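Local structure of glycoside hydrolase (Streptococcus pneumoniae serotype 4, 6ORH) at residues M120-S125 with E152-P157; L71-K76 with G103-E108. The protein probably hydrolyses alpha-L-fucosidic linkages in host-derived glycans, as a glycoside hydrolase of family 29. The protein carries 2 engineered substitutions. All coordinates share one frame; numbering follows the deposited sequence.

Contact 1: M120-S125 with E152-P157. With FUC (alpha-L-fucopyranose), chain C.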
ATOM      1  N   MET A 120      22.818  14.732  16.129  0.50 12.05           N
ATOM      2  CA  MET A 120      21.873  14.966  17.221  0.50 11.67           C
ATOM      3  C   MET A 120      20.634  15.730  16.743  0.50 11.88           C
ATOM      4  O   MET A 120      20.720  16.622  15.894  0.50 12.46           O
ATOM      5  CB  MET A 120      22.554  15.743  18.362  0.50 11.50           C
ATOM      6  CG  MET A 120      23.481  14.887  19.242  0.50 11.40           C
ATOM      7  SD  MET A 120      22.567  13.666  20.214  0.50 11.00           S
ATOM      8  CE  MET A 120      21.734  14.662  21.457  0.50 11.53           C
ATOM      9  N   GLY A 121      19.465  15.343  17.287  1.00 11.90           N
ATOM     10  CA  GLY A 121      18.255  16.146  17.223  1.00 11.70           C
ATOM     11  C   GLY A 121      17.726  16.384  18.623  1.00 11.93           C
ATOM     12  O   GLY A 121      18.113  15.669  19.563  1.00 12.12           O
ATOM     13  N   VAL A 122      16.884  17.408  18.746  1.00 11.54           N
ATOM     14  CA  VAL A 122      16.334  17.724  20.051  1.00 11.82           C
ATOM     15  C   VAL A 122      14.842  17.971  19.915  1.00 11.13           C
ATOM     16  O   VAL A 122      14.398  18.704  19.015  1.00 12.33           O
ATOM     17  CB  VAL A 122      17.050  18.926  20.704  1.00 12.24           C
ATOM     18  CG1 VAL A 122      16.948  20.198  19.868  1.00 13.58           C
ATOM     19  CG2 VAL A 122      16.450  19.179  22.093  1.00 12.62           C
ATOM     20  N   TYR A 123      14.081  17.332  20.811  1.00 11.85           N
ATOM     21  CA  TYR A 123      12.617  17.435  20.840  1.00 11.52           C
ATOM     22  C   TYR A 123      12.253  18.222  22.089  1.00 12.02           C
ATOM     23  O   TYR A 123      12.575  17.802  23.204  1.00 11.50           O
ATOM     24  CB  TYR A 123      12.021  16.021  20.822  1.00 11.98           C
ATOM     25  CG  TYR A 123      10.539  15.810  21.103  1.00 11.92           C
ATOM     26  CD1 TYR A 123       9.947  16.265  22.277  1.00 12.37           C
ATOM     27  CD2 TYR A 123       9.813  14.950  20.282  1.00 12.83           C
ATOM     28  CE1 TYR A 123       8.600  16.024  22.518  1.00 11.83           C
ATOM     29  CE2 TYR A 123       8.482  14.658  20.539  1.00 12.99           C
ATOM     30  CZ  TYR A 123       7.878  15.196  21.668  1.00 12.82           C
ATOM     31  OH  TYR A 123       6.577  14.880  21.988  1.00 13.03           O
ATOM     32  N   LEU A 124      11.606  19.374  21.878  1.00 11.80           N
ATOM     33  CA  LEU A 124      11.204  20.261  22.961  1.00 12.33           C
ATOM     34  C   LEU A 124       9.719  20.537  22.771  1.00 12.96           C
ATOM     35  O   LEU A 124       9.339  21.238  21.832  1.00 13.26           O
ATOM     36  CB  LEU A 124      12.017  21.558  22.842  1.00 12.99           C
ATOM     37  CG  LEU A 124      11.846  22.594  23.952  1.00 14.87           C
ATOM     38  CD1 LEU A 124      12.525  22.133  25.242  1.00 15.69           C
ATOM     39  CD2 LEU A 124      12.493  23.915  23.489  1.00 15.52           C
ATOM     40  N   SER A 125       8.875  19.948  23.623  1.00 13.33           N
ATOM     41  CA  SER A 125       7.442  20.000  23.350  1.00 12.49           C
ATOM     42  C   SER A 125       6.868  21.428  23.330  1.00 12.82           C
ATOM     43  O   SER A 125       6.944  22.134  24.340  1.00 14.16           O
ATOM     44  CB  SER A 125       6.688  19.127  24.325  1.00 13.59           C
ATOM     45  OG  SER A 125       5.273  19.219  24.089  1.00 12.52           O
ATOM     46  N   GLU A 152      19.350  28.154  24.888  1.00 15.87           N
ATOM     47  CA  GLU A 152      20.179  27.390  25.815  1.00 17.14           C
ATOM     48  C   GLU A 152      20.704  26.121  25.153  1.00 17.09           C
ATOM     49  O   GLU A 152      21.858  25.728  25.363  1.00 17.83           O
ATOM     50  CB  GLU A 152      19.365  26.865  26.991  1.00 18.75           C
ATOM     51  CG  GLU A 152      19.195  27.881  28.070  1.00 20.42           C
ATOM     52  CD  GLU A 152      18.501  27.339  29.308  1.00 19.26           C
ATOM     53  OE1 GLU A 152      17.516  26.568  29.174  1.00 18.18           O
ATOM     54  OE2 GLU A 152      18.979  27.667  30.416  1.00 20.80           O
ATOM     55  N   ILE A 153      19.843  25.472  24.375  1.00 16.81           N
ATOM     56  CA  ILE A 153      20.189  24.159  23.847  1.00 16.13           C
ATOM     57  C   ILE A 153      21.121  24.338  22.655  1.00 17.59           C
ATOM     58  O   ILE A 153      22.096  23.572  22.503  1.00 17.73           O
ATOM     59  CB  ILE A 153      18.898  23.414  23.443  1.00 15.22           C
ATOM     60  CG1 ILE A 153      18.076  23.056  24.694  1.00 14.61           C
ATOM     61  CG2 ILE A 153      19.228  22.180  22.606  1.00 15.07           C
ATOM     62  CD1 ILE A 153      16.595  22.764  24.390  1.00 16.41           C
ATOM     63  N   LEU A 154      20.770  25.298  21.784  1.00 14.85           N
ATOM     64  CA  LEU A 154      21.381  25.352  20.465  1.00 14.69           C
ATOM     65  C   LEU A 154      22.615  26.262  20.397  1.00 15.64           C
ATOM     66  O   LEU A 154      23.264  26.312  19.341  1.00 14.45           O
ATOM     67  CB  LEU A 154      20.336  25.760  19.418  1.00 14.11           C
ATOM     68  CG  LEU A 154      19.099  24.861  19.340  1.00 13.49           C
ATOM     69  CD1 LEU A 154      18.063  25.505  18.427  1.00 12.46           C
ATOM     70  CD2 LEU A 154      19.451  23.442  18.831  1.00 13.57           C
ATOM     71  N   SER A 155      22.935  26.973  21.500  1.00 16.57           N
ATOM     72  CA  SER A 155      24.110  27.845  21.515  1.00 16.74           C
ATOM     73  C   SER A 155      25.271  27.269  22.326  1.00 18.04           C
ATOM     74  O   SER A 155      26.304  27.929  22.425  1.00 18.67           O
ATOM     75  CB  SER A 155      23.768  29.210  22.059  1.00 17.25           C
ATOM     76  OG  SER A 155      23.560  29.081  23.454  1.00 17.11           O
ATOM     77  N   ASN A 156      25.091  26.107  22.955  1.00 16.54           N
ATOM     78  CA  ASN A 156      26.060  25.560  23.904  1.00 17.60           C
ATOM     79  C   ASN A 156      26.976  24.571  23.187  1.00 18.70           C
ATOM     80  O   ASN A 156      26.504  23.551  22.700  1.00 19.23           O
ATOM     81  CB  ASN A 156      25.371  24.858  25.084  1.00 16.92           C
ATOM     82  CG  ASN A 156      26.305  24.477  26.213  1.00 19.64           C
ATOM     83  OD1 ASN A 156      27.437  24.040  25.987  1.00 18.14           O
ATOM     84  ND2 ASN A 156      25.833  24.585  27.447  1.00 21.24           N
ATOM     85  N   PRO A 157      28.308  24.813  23.074  1.00 18.91           N
ATOM     86  CA  PRO A 157      29.174  23.914  22.323  1.00 19.31           C
ATOM     87  C   PRO A 157      29.241  22.506  22.908  1.00 18.70           C
ATOM     88  O   PRO A 157      29.687  21.588  22.223  1.00 19.65           O
ATOM     89  CB  PRO A 157      30.548  24.624  22.313  1.00 21.21           C
ATOM     90  CG  PRO A 157      30.503  25.545  23.523  1.00 22.51           C
ATOM     91  CD  PRO A 157      29.043  25.963  23.644  1.00 22.68           C
TER
HETATM   92  C1  FUC C   4       2.708  12.668  19.586  1.00 13.43           C
HETATM   93  C2  FUC C   4       2.994  12.785  21.073  1.00 13.78           C
HETATM   94  C3  FUC C   4       3.559  11.448  21.540  1.00 13.44           C
HETATM   95  C4  FUC C   4       4.907  11.187  20.858  1.00 13.31           C
HETATM   96  C5  FUC C   4       4.674  11.210  19.327  1.00 12.79           C
HETATM   97  C6  FUC C   4       5.975  11.143  18.548  1.00 12.17           C
HETATM   98  O2  FUC C   4       1.740  13.052  21.727  1.00 13.99           O
HETATM   99  O3  FUC C   4       3.719  11.482  22.969  1.00 13.86           O
HETATM  100  O4  FUC C   4       5.856  12.201  21.293  1.00 13.59           O
HETATM  101  O5  FUC C   4       3.943  12.426  18.891  1.00 13.18           O
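Val122, Leu124, Ile153 and Leu154 join the strand and the helix of one beta-alpha unit of the TIM barrel: strand 119-124 is followed by helix 139-154, which leads on to the neighbouring parallel strand 167-169. The contact is buried and purely apolar, and the backbones come nearest at Val122 and Ile153, whose CA atoms lie 8.4 Å apart. Val122 carries CG1 between its backbone N and carbonyl carbon and CG2 anti to the N (chi1 60°), which turns both methyls to the helix. Each of them, CG1 and CG2, comes to 4.1 Å from the single CG2 methyl of Ile153, which therefore faces the fork of the valine, while the two side chains run obliquely to one another. The other branch of Ile153 carries CD1 to 4.2 Å from Leu124 CD1, two residues further along the strand and on the same side as Val122. Leu154 takes a smaller part: its CA-CB bond runs past the strand, but the end of the side chain comes nearer, with CD2 4.2 Å from Val122 CG1. Helix 185-196 packs on Leu154 through Ile192 and Leu195. A hydrogen bond between Leu124 O and Tyr146 OH ties the strand to the same helix 139-154.

Between Val122 and Leu124, the alternation of the strand sends Tyr123 to the opposite side, into the glycan pocket, where its ring meets His28 edge-to-face. A chi1 of 169° points the ring at a bound alpha-L-fucose, also gripped by His28, Trp39, His77, His78 and Asn171. The sugar hydroxyl sits oblique to the ring, and Tyr123 OH hydrogen-bonds to fucose O4 at 2.9 Å.

Contact 2: L71-K76 with G103-E108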
ATOM      1  N   LEU A  71      20.306  10.756  16.312  1.00 11.20           N
ATOM      2  CA  LEU A  71      19.590  10.446  17.546  1.00 10.87           C
ATOM      3  C   LEU A  71      18.822  11.705  17.952  1.00 11.53           C
ATOM      4  O   LEU A  71      19.460  12.737  18.233  1.00 11.24           O
ATOM      5  CB  LEU A  71      20.639  10.052  18.607  1.00 12.03           C
ATOM      6  CG  LEU A  71      20.145   9.606  19.988  1.00 12.23           C
ATOM      7  CD1 LEU A  71      21.318   9.112  20.828  1.00 13.28           C
ATOM      8  CD2 LEU A  71      19.390  10.704  20.765  1.00 12.39           C
ATOM      9  N   ILE A  72      17.476  11.603  17.936  1.00 10.32           N
ATOM     10  CA  ILE A  72      16.614  12.700  18.369  1.00 10.65           C
ATOM     11  C   ILE A  72      16.163  12.458  19.809  1.00 10.72           C
ATOM     12  O   ILE A  72      15.414  11.533  20.088  1.00 11.72           O
ATOM     13  CB  ILE A  72      15.440  12.902  17.393  1.00 11.21           C
ATOM     14  CG1 ILE A  72      15.953  13.021  15.952  1.00 11.98           C
ATOM     15  CG2 ILE A  72      14.626  14.137  17.793  1.00 11.22           C
ATOM     16  CD1 ILE A  72      14.866  13.283  14.917  1.00 13.44           C
ATOM     17  N   LEU A  73      16.630  13.326  20.725  1.00 10.41           N
ATOM     18  CA  LEU A  73      16.387  13.148  22.150  1.00 10.82           C
ATOM     19  C   LEU A  73      15.240  14.048  22.599  1.00 10.83           C
ATOM     20  O   LEU A  73      15.287  15.283  22.461  1.00 11.36           O
ATOM     21  CB  LEU A  73      17.668  13.581  22.897  1.00 12.07           C
ATOM     22  CG  LEU A  73      17.591  13.436  24.422  1.00 12.11           C
ATOM     23  CD1 LEU A  73      17.422  11.953  24.807  1.00 13.10           C
ATOM     24  CD2 LEU A  73      18.900  13.958  25.046  1.00 12.98           C
ATOM     25  N   VAL A  74      14.256  13.428  23.274  1.00 10.63           N
ATOM     26  CA  VAL A  74      13.268  14.214  24.004  1.00 11.30           C
ATOM     27  C   VAL A  74      13.935  14.843  25.226  1.00 11.88           C
ATOM     28  O   VAL A  74      14.453  14.126  26.088  1.00 13.10           O
ATOM     29  CB  VAL A  74      12.078  13.330  24.407  1.00 11.60           C
ATOM     30  CG1 VAL A  74      11.135  14.062  25.375  1.00 11.81           C
ATOM     31  CG2 VAL A  74      11.334  12.887  23.152  1.00 11.65           C
ATOM     32  N   VAL A  75      13.916  16.178  25.299  1.00 11.71           N
ATOM     33  CA  VAL A  75      14.444  16.835  26.495  1.00 12.64           C
ATOM     34  C   VAL A  75      13.332  17.495  27.299  1.00 12.77           C
ATOM     35  O   VAL A  75      13.571  17.925  28.436  1.00 12.86           O
ATOM     36  CB  VAL A  75      15.589  17.823  26.203  1.00 13.37           C
ATOM     37  CG1 VAL A  75      16.744  17.116  25.516  1.00 14.10           C
ATOM     38  CG2 VAL A  75      15.133  19.036  25.425  1.00 14.52           C
ATOM     39  N   LYS A  76      12.145  17.606  26.703  1.00 12.10           N
ATOM     40  CA  LYS A  76      10.960  18.021  27.440  1.00 12.22           C
ATOM     41  C   LYS A  76       9.741  17.486  26.703  1.00 13.16           C
ATOM     42  O   LYS A  76       9.504  17.865  25.547  1.00 13.88           O
ATOM     43  CB  LYS A  76      10.832  19.547  27.526  1.00 12.00           C
ATOM     44  CG  LYS A  76       9.762  20.002  28.524  1.00 12.53           C
ATOM     45  CD  LYS A  76       9.362  21.462  28.326  1.00 12.23           C
ATOM     46  CE  LYS A  76       8.502  21.645  27.085  1.00 12.28           C
ATOM     47  NZ  LYS A  76       7.980  23.033  26.963  1.00 12.74           N
ATOM     48  N   GLY A 103      22.552  16.402  37.380  1.00 18.12           N
ATOM     49  CA  GLY A 103      22.474  15.612  36.151  1.00 18.94           C
ATOM     50  C   GLY A 103      22.097  16.469  34.948  1.00 18.04           C
ATOM     51  O   GLY A 103      21.457  17.519  35.063  1.00 16.88           O
ATOM     52  N   ASP A 104      22.577  16.049  33.772  1.00 16.66           N
ATOM     53  CA  ASP A 104      22.229  16.757  32.558  1.00 16.06           C
ATOM     54  C   ASP A 104      22.169  15.719  31.442  1.00 15.97           C
ATOM     55  O   ASP A 104      23.213  15.303  30.950  1.00 13.94           O
ATOM     56  CB  ASP A 104      23.240  17.884  32.280  1.00 16.25           C
ATOM     57  CG  ASP A 104      22.958  18.675  31.013  1.00 16.81           C
ATOM     58  OD1 ASP A 104      22.177  18.170  30.176  1.00 15.55           O
ATOM     59  OD2 ASP A 104      23.513  19.782  30.863  1.00 17.01           O
ATOM     60  N   LEU A 105      20.951  15.280  31.068  1.00 15.51           N
ATOM     61  CA  LEU A 105      20.845  14.155  30.142  1.00 14.35           C
ATOM     62  C   LEU A 105      21.270  14.609  28.748  1.00 13.93           C
ATOM     63  O   LEU A 105      21.864  13.835  28.007  1.00 13.06           O
ATOM     64  CB  LEU A 105      19.412  13.606  30.152  1.00 14.26           C
ATOM     65  CG  LEU A 105      19.206  12.385  29.252  1.00 15.09           C
ATOM     66  CD1 LEU A 105      20.094  11.201  29.692  1.00 14.26           C
ATOM     67  CD2 LEU A 105      17.729  12.000  29.226  1.00 15.01           C
ATOM     68  N   LEU A 106      20.985  15.875  28.402  1.00 13.64           N
ATOM     69  CA  LEU A 106      21.395  16.375  27.097  1.00 12.31           C
ATOM     70  C   LEU A 106      22.919  16.370  26.983  1.00 13.95           C
ATOM     71  O   LEU A 106      23.439  16.002  25.937  1.00 13.96           O
ATOM     72  CB  LEU A 106      20.760  17.745  26.818  1.00 12.24           C
ATOM     73  CG  LEU A 106      21.122  18.375  25.469  1.00 12.69           C
ATOM     74  CD1 LEU A 106      20.726  17.476  24.304  1.00 12.04           C
ATOM     75  CD2 LEU A 106      20.450  19.728  25.327  1.00 13.12           C
ATOM     76  N   LEU A 107      23.619  16.736  28.077  1.00 14.05           N
ATOM     77  CA  LEU A 107      25.075  16.678  28.060  1.00 14.90           C
ATOM     78  C   LEU A 107      25.560  15.233  27.935  1.00 14.02           C
ATOM     79  O   LEU A 107      26.465  14.963  27.134  1.00 14.00           O
ATOM     80  CB  LEU A 107      25.613  17.296  29.356  1.00 15.88           C
ATOM     81  CG  LEU A 107      27.140  17.344  29.436  1.00 17.09           C
ATOM     82  CD1 LEU A 107      27.699  18.257  28.358  1.00 19.50           C
ATOM     83  CD2 LEU A 107      27.567  17.851  30.812  1.00 19.35           C
ATOM     84  N   GLU A 108      25.014  14.307  28.739  1.00 13.26           N
ATOM     85  CA  GLU A 108      25.494  12.927  28.718  1.00 13.86           C
ATOM     86  C   GLU A 108      25.337  12.324  27.321  1.00 14.66           C
ATOM     87  O   GLU A 108      26.275  11.709  26.803  1.00 13.51           O
ATOM     88  CB  GLU A 108      24.826  12.050  29.774  1.00 14.37           C
ATOM     89  CG  GLU A 108      25.135  12.550  31.178  1.00 15.24           C
ATOM     90  CD  GLU A 108      24.770  11.576  32.275  1.00 18.06           C
ATOM     91  OE1 GLU A 108      24.276  10.479  31.977  1.00 17.24           O
ATOM     92  OE2 GLU A 108      24.974  11.947  33.470  1.00 18.81           O
TER
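The backbones of 71-76 and 103-108 come nearest at Val75 and Leu106, whose CA atoms lie 7.0 Å apart. The chain turns a corner at Val75, and no hydrogen bond crosses to the helix. Leu106 provides the central meeting point. Its CD1 methyl lies 4.0 Å from Leu73 CD2 and 4.2 Å from Val75 CG1, touched by two residues whose side chains both cross it at a slant. Leu73, with CG anti to the backbone N (chi1 -179°), extends far enough for CD2 to come within 4.0 Å of Leu106 CA, so it packs on the helix backbone as well as on its side chains. Its other methyl, CD1, makes a looser contact at 4.4 Å with Leu105 CD2. Just before these leucines, Asp104 is the helix N-cap: Leu107 N donates to Asp104 OD1 at 2.9 Å, nearly straight at 162° but from well above the carboxylate plane. Its other oxygen, OD2, is bonded to Tyr159 OH. Across the interface itself the contact is aliphatic, with the polar Asp104 capping the helix beside it, and this strand-helix interface of the barrel rests on apolar packing.

Both contacts are buried, and both hold a parallel barrel strand to the helix that follows it in the chain; strands 70-74 and 119-124 are neighbours in the sheet, and the contact centres lie about 8 Å apart. Backbone pairing probably links them, Gly121 N to Leu71 O and Tyr123 N to Leu73 O, and Val122 CG2 packs on Val75 CG2 at 3.6 Å. The helices meet too, Ile153 of contact 1 against Leu106 of contact 2. The two contacts differ in the helix end used: contact 1 uses a helix's last turn and its strand also presents Tyr123 to the sugar, whereas contact 2 uses a capped first turn and makes no ligand bond.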